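Local coordinates for hypothetical protein (Pseudomonas aeruginosa, PDB 2H9F) that is probably a PrpF-type isomerase that acts on methylaconitate, at residues V168-P182 and T371-I383. Sequence-based numbering, arbitrary orientation.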
loop_
_atom_site.group_PDB
_atom_site.type_symbol
_atom_site.label_atom_id
_atom_site.label_comp_id
_atom_site.label_asym_id
_atom_site.label_seq_id
_atom_site.Cartn_x
_atom_site.Cartn_y
_atom_site.Cartn_z
ATOM N N VAL A 168 5.698 -4.939 -13.097
ATOM C CA VAL A 168 6.950 -4.759 -12.324
ATOM C C VAL A 168 7.718 -3.598 -12.882
ATOM O O VAL A 168 8.173 -3.591 -14.006
ATOM C CB VAL A 168 7.813 -6.013 -12.368
ATOM C CG1 VAL A 168 9.134 -5.837 -11.602
ATOM C CG2 VAL A 168 7.005 -7.179 -11.803
ATOM N N THR A 169 7.877 -2.607 -12.032
ATOM C CA THR A 169 8.402 -1.341 -12.408
ATOM C C THR A 169 9.791 -1.487 -13.010
ATOM O O THR A 169 10.086 -0.905 -14.027
ATOM C CB THR A 169 8.444 -0.450 -11.110
ATOM O OG1 THR A 169 7.205 -0.577 -10.381
ATOM C CG2 THR A 169 8.750 0.978 -11.464
ATOM N N PHE A 170 10.662 -2.258 -12.350
ATOM C CA PHE A 170 12.068 -2.331 -12.782
ATOM C C PHE A 170 12.428 -3.756 -13.232
ATOM O O PHE A 170 11.934 -4.720 -12.685
ATOM C CB PHE A 170 12.988 -1.933 -11.650
ATOM C CG PHE A 170 12.697 -0.571 -11.073
ATOM C CD1 PHE A 170 13.226 0.566 -11.660
ATOM C CD2 PHE A 170 11.897 -0.440 -9.960
ATOM C CE1 PHE A 170 12.963 1.808 -11.129
ATOM C CE2 PHE A 170 11.602 0.802 -9.448
ATOM C CZ PHE A 170 12.156 1.918 -10.023
ATOM N N PRO A 171 13.285 -3.873 -14.233
ATOM C CA PRO A 171 13.732 -5.156 -14.733
ATOM C C PRO A 171 14.614 -5.888 -13.729
ATOM O O PRO A 171 15.252 -5.267 -12.861
ATOM C CB PRO A 171 14.496 -4.799 -16.027
ATOM C CG PRO A 171 14.799 -3.440 -15.967
ATOM C CD PRO A 171 13.869 -2.760 -15.000
ATOM N N ALA A 172 14.611 -7.205 -13.840
ATOM C CA ALA A 172 15.315 -8.063 -12.923
ATOM C C ALA A 172 15.637 -9.332 -13.696
ATOM O O ALA A 172 15.401 -9.396 -14.904
ATOM C CB ALA A 172 14.486 -8.324 -11.685
ATOM N N ALA A 173 16.201 -10.327 -13.018
ATOM C CA ALA A 173 16.632 -11.549 -13.668
ATOM C C ALA A 173 15.419 -12.417 -13.915
ATOM O O ALA A 173 14.477 -12.457 -13.102
ATOM C CB ALA A 173 17.616 -12.256 -12.761
ATOM N N GLU A 174 15.443 -13.139 -15.025
ATOM C CA GLU A 174 14.323 -13.995 -15.426
ATOM C C GLU A 174 14.378 -15.301 -14.675
ATOM O O GLU A 174 15.449 -15.893 -14.527
ATOM C CB GLU A 174 14.394 -14.241 -16.946
ATOM C CG GLU A 174 13.297 -15.099 -17.459
ATOM C CD GLU A 174 13.346 -15.282 -18.976
ATOM O OE1 GLU A 174 14.310 -14.795 -19.611
ATOM O OE2 GLU A 174 12.393 -15.862 -19.547
ATOM N N ILE A 175 13.240 -15.692 -14.121
ATOM C CA ILE A 175 13.054 -17.008 -13.519
ATOM C C ILE A 175 11.953 -17.671 -14.328
ATOM O O ILE A 175 10.822 -17.196 -14.367
ATOM C CB ILE A 175 12.598 -16.930 -12.058
ATOM C CG1 ILE A 175 13.703 -16.276 -11.220
ATOM C CG2 ILE A 175 12.329 -18.314 -11.508
ATOM C CD1 ILE A 175 13.317 -15.845 -9.772
ATOM N N VAL A 176 12.277 -18.769 -14.993
ATOM C CA VAL A 176 11.285 -19.549 -15.717
ATOM C C VAL A 176 10.637 -20.528 -14.733
ATOM O O VAL A 176 11.337 -21.201 -13.986
ATOM C CB VAL A 176 11.981 -20.358 -16.862
ATOM C CG1 VAL A 176 11.022 -21.322 -17.527
ATOM C CG2 VAL A 176 12.636 -19.405 -17.872
ATOM N N LEU A 177 9.304 -20.596 -14.745
ATOM C CA LEU A 177 8.556 -21.503 -13.913
ATOM C C LEU A 177 7.879 -22.543 -14.765
ATOM O O LEU A 177 7.362 -22.196 -15.825
ATOM C CB LEU A 177 7.460 -20.747 -13.142
ATOM C CG LEU A 177 7.848 -19.605 -12.186
ATOM C CD1 LEU A 177 6.592 -18.837 -11.751
ATOM C CD2 LEU A 177 8.642 -20.121 -10.970
ATOM N N GLU A 178 7.835 -23.792 -14.284
ATOM C CA GLU A 178 7.068 -24.858 -14.910
ATOM C C GLU A 178 6.080 -25.417 -13.900
ATOM O O GLU A 178 6.485 -25.950 -12.882
ATOM C CB GLU A 178 7.938 -26.049 -15.379
ATOM C CG GLU A 178 9.190 -25.680 -16.078
ATOM C CD GLU A 178 9.893 -26.880 -16.736
ATOM O OE1 GLU A 178 9.676 -28.031 -16.334
ATOM O OE2 GLU A 178 10.662 -26.640 -17.686
ATOM N N PHE A 179 4.798 -25.303 -14.219
ATOM C CA PHE A 179 3.745 -25.873 -13.418
ATOM C C PHE A 179 3.401 -27.223 -14.008
ATOM O O PHE A 179 2.880 -27.322 -15.119
ATOM C CB PHE A 179 2.545 -24.939 -13.422
ATOM C CG PHE A 179 2.804 -23.634 -12.736
ATOM C CD1 PHE A 179 3.452 -22.614 -13.394
ATOM C CD2 PHE A 179 2.442 -23.439 -11.415
ATOM C CE1 PHE A 179 3.713 -21.402 -12.770
ATOM C CE2 PHE A 179 2.690 -22.215 -10.772
ATOM C CZ PHE A 179 3.333 -21.206 -11.462
ATOM N N LEU A 180 3.716 -28.278 -13.270
ATOM C CA LEU A 180 3.503 -29.621 -13.751
ATOM C C LEU A 180 2.058 -30.047 -13.537
ATOM O O LEU A 180 1.465 -29.788 -12.487
ATOM C CB LEU A 180 4.436 -30.603 -13.047
ATOM C CG LEU A 180 5.933 -30.289 -13.168
ATOM C CD1 LEU A 180 6.778 -31.499 -12.689
ATOM C CD2 LEU A 180 6.361 -29.926 -14.573
ATOM N N ASP A 181 1.500 -30.704 -14.547
ATOM C CA ASP A 181 0.139 -31.271 -14.483
ATOM C C ASP A 181 -0.845 -30.282 -13.883
ATOM O O ASP A 181 -1.503 -30.586 -12.909
ATOM C CB ASP A 181 0.117 -32.611 -13.712
ATOM C CG ASP A 181 1.065 -33.689 -14.341
ATOM O OD1 ASP A 181 1.124 -33.851 -15.604
ATOM O OD2 ASP A 181 1.767 -34.377 -13.548
ATOM N N PRO A 182 -0.948 -29.092 -14.484
ATOM C CA PRO A 182 -1.791 -28.013 -13.981
ATOM C C PRO A 182 -3.294 -28.308 -14.070
ATOM O O PRO A 182 -3.730 -29.069 -14.936
ATOM C CB PRO A 182 -1.400 -26.827 -14.891
ATOM C CG PRO A 182 -0.954 -27.449 -16.156
ATOM C CD PRO A 182 -0.276 -28.717 -15.743
ATOM N N THR A 371 -4.232 -34.073 -22.615
ATOM C CA THR A 371 -3.881 -33.730 -21.238
ATOM C C THR A 371 -2.720 -32.748 -21.238
ATOM O O THR A 371 -1.721 -32.990 -21.913
ATOM C CB THR A 371 -3.411 -34.977 -20.525
ATOM O OG1 THR A 371 -4.475 -35.920 -20.541
ATOM C CG2 THR A 371 -3.059 -34.701 -19.088
ATOM N N VAL A 372 -2.832 -31.665 -20.474
ATOM C CA VAL A 372 -1.744 -30.685 -20.374
ATOM C C VAL A 372 -0.811 -31.163 -19.279
ATOM O O VAL A 372 -1.237 -31.420 -18.168
ATOM C CB VAL A 372 -2.222 -29.269 -20.040
ATOM C CG1 VAL A 372 -1.018 -28.274 -19.971
ATOM C CG2 VAL A 372 -3.259 -28.801 -21.055
ATOM N N THR A 373 0.464 -31.317 -19.597
ATOM C CA THR A 373 1.404 -31.819 -18.627
ATOM C C THR A 373 2.266 -30.717 -18.020
ATOM O O THR A 373 2.818 -30.901 -16.921
ATOM C CB THR A 373 2.310 -32.892 -19.256
ATOM O OG1 THR A 373 2.964 -32.347 -20.393
ATOM C CG2 THR A 373 1.501 -34.132 -19.636
ATOM N N LYS A 374 2.397 -29.593 -18.728
ATOM C CA LYS A 374 3.124 -28.425 -18.218
ATOM C C LYS A 374 2.540 -27.113 -18.690
ATOM O O LYS A 374 2.135 -26.998 -19.834
ATOM C CB LYS A 374 4.568 -28.396 -18.705
ATOM C CG LYS A 374 5.459 -29.560 -18.298
ATOM C CD LYS A 374 6.837 -29.338 -18.906
ATOM C CE LYS A 374 7.866 -30.347 -18.455
ATOM N NZ LYS A 374 9.202 -30.020 -19.016
ATOM N N ALA A 375 2.563 -26.123 -17.799
ATOM C CA ALA A 375 2.443 -24.702 -18.149
ATOM C C ALA A 375 3.763 -24.021 -17.816
ATOM O O ALA A 375 4.271 -24.155 -16.717
ATOM C CB ALA A 375 1.329 -24.047 -17.378
ATOM N N ILE A 376 4.290 -23.260 -18.749
ATOM C CA ILE A 376 5.596 -22.636 -18.612
ATOM C C ILE A 376 5.467 -21.136 -18.823
ATOM O O ILE A 376 4.847 -20.673 -19.784
ATOM C CB ILE A 376 6.603 -23.233 -19.646
ATOM C CG1 ILE A 376 6.660 -24.768 -19.518
ATOM C CG2 ILE A 376 8.015 -22.641 -19.443
ATOM C CD1 ILE A 376 7.353 -25.474 -20.639
HETATM N N MSE A 377 6.046 -20.364 -17.910
HETATM C CA MSE A 377 6.025 -18.900 -17.991
HETATM C C MSE A 377 7.238 -18.330 -17.294
HETATM O O MSE A 377 7.915 -19.032 -16.567
HETATM C CB MSE A 377 4.768 -18.380 -17.344
HETATM C CG MSE A 377 4.678 -18.753 -15.858
HETATM SE SE MSE A 377 2.898 -18.483 -15.145
HETATM C CE MSE A 377 1.998 -19.998 -15.868
ATOM N N SER A 378 7.531 -17.060 -17.540
ATOM C CA SER A 378 8.666 -16.399 -16.944
ATOM C C SER A 378 8.218 -15.264 -16.040
ATOM O O SER A 378 7.319 -14.467 -16.379
ATOM C CB SER A 378 9.558 -15.808 -18.034
ATOM O OG SER A 378 10.230 -16.843 -18.727
ATOM N N ARG A 379 8.859 -15.181 -14.886
ATOM C CA ARG A 379 8.622 -14.076 -13.947
ATOM C C ARG A 379 9.940 -13.658 -13.358
ATOM O O ARG A 379 11.011 -14.027 -13.878
ATOM C CB ARG A 379 7.609 -14.545 -12.896
ATOM C CG ARG A 379 6.245 -14.727 -13.531
ATOM C CD ARG A 379 5.140 -14.934 -12.581
ATOM N NE ARG A 379 3.901 -14.872 -13.351
ATOM C CZ ARG A 379 2.793 -15.596 -13.115
ATOM N NH1 ARG A 379 2.720 -16.502 -12.114
ATOM N NH2 ARG A 379 1.741 -15.415 -13.926
ATOM N N SER A 380 9.894 -12.806 -12.346
ATOM C CA SER A 380 11.114 -12.387 -11.675
ATOM C C SER A 380 10.765 -12.193 -10.226
ATOM O O SER A 380 9.608 -12.033 -9.910
ATOM C CB SER A 380 11.652 -11.094 -12.259
ATOM O OG SER A 380 10.814 -9.990 -11.955
ATOM N N ALA A 381 11.784 -12.171 -9.378
ATOM C CA ALA A 381 11.643 -11.977 -7.928
ATOM C C ALA A 381 12.840 -11.167 -7.409
ATOM O O ALA A 381 13.929 -11.223 -7.965
ATOM C CB ALA A 381 11.609 -13.262 -7.255
ATOM N N ARG A 382 12.648 -10.414 -6.334
ATOM C CA ARG A 382 13.786 -9.868 -5.620
ATOM C C ARG A 382 13.475 -9.596 -4.154
ATOM O O ARG A 382 12.317 -9.310 -3.764
ATOM C CB ARG A 382 14.298 -8.558 -6.262
ATOM C CG ARG A 382 13.319 -7.466 -6.343
ATOM C CD ARG A 382 13.917 -6.197 -7.072
ATOM N NE ARG A 382 14.661 -5.422 -6.150
ATOM C CZ ARG A 382 14.252 -4.317 -5.538
ATOM N NH1 ARG A 382 13.094 -3.721 -5.763
ATOM N NH2 ARG A 382 15.086 -3.752 -4.698
ATOM N N ILE A 383 14.525 -9.687 -3.343
ATOM C CA ILE A 383 14.447 -9.326 -1.943
ATOM C C ILE A 383 14.366 -7.817 -1.800
ATOM O O ILE A 383 15.178 -7.081 -2.387
ATOM C CB ILE A 383 15.648 -9.914 -1.124
ATOM C CG1 ILE A 383 15.482 -11.436 -0.987
ATOM C CG2 ILE A 383 15.702 -9.268 0.292
ATOM C CD1 ILE A 383 16.743 -12.114 -0.397
HETATM O O HOH W 1 14.537 -12.410 -10.570
HETATM O O HOH W 2 -2.977 -31.420 -16.274
#
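I175 to L180 pair with K374 to R379 as antiparallel neighbours in a beta-sheet of the PrpF fold. I175, L177 and F179 make hydrogen-bonded pairs with R379, M377 and A375. The bond from L177 N to M377 O is 2.8 Å. Strand 144-153 pairs with the other edge of 175-180.

M377, a selenomethionine, can be followed outward. CB leaves on the face shared with L177 and F179. M377 CG sits between the backbone N and the carbonyl carbon (chi1 61°) and lies 4.4 Å from L177 CB. M377 SE is 3.9 Å from F179 CE1, an oblique Met-aromatic contact. It also lies over one face of the R379 guanidinium, toward the rim. The M377 chain bends at chi3 (76°), and M377 CE ends 3.8 Å from F179 CE1. The M377 and F179 side chains cross at about a right angle.

On the face of V176 and E178, K374 runs extended beside L180 and E178. K374 CG is 3.9 Å from L180 CD2. K374 NZ makes a salt bridge to E178 OE1 at 3.4 Å, weak as a hydrogen bond. Where the strands diverge, a water bridges A173 O and A381 N. On the V176 and E178 face, S378 OG donates to the anti lone pair of E174 OE2, at 2.5 Å.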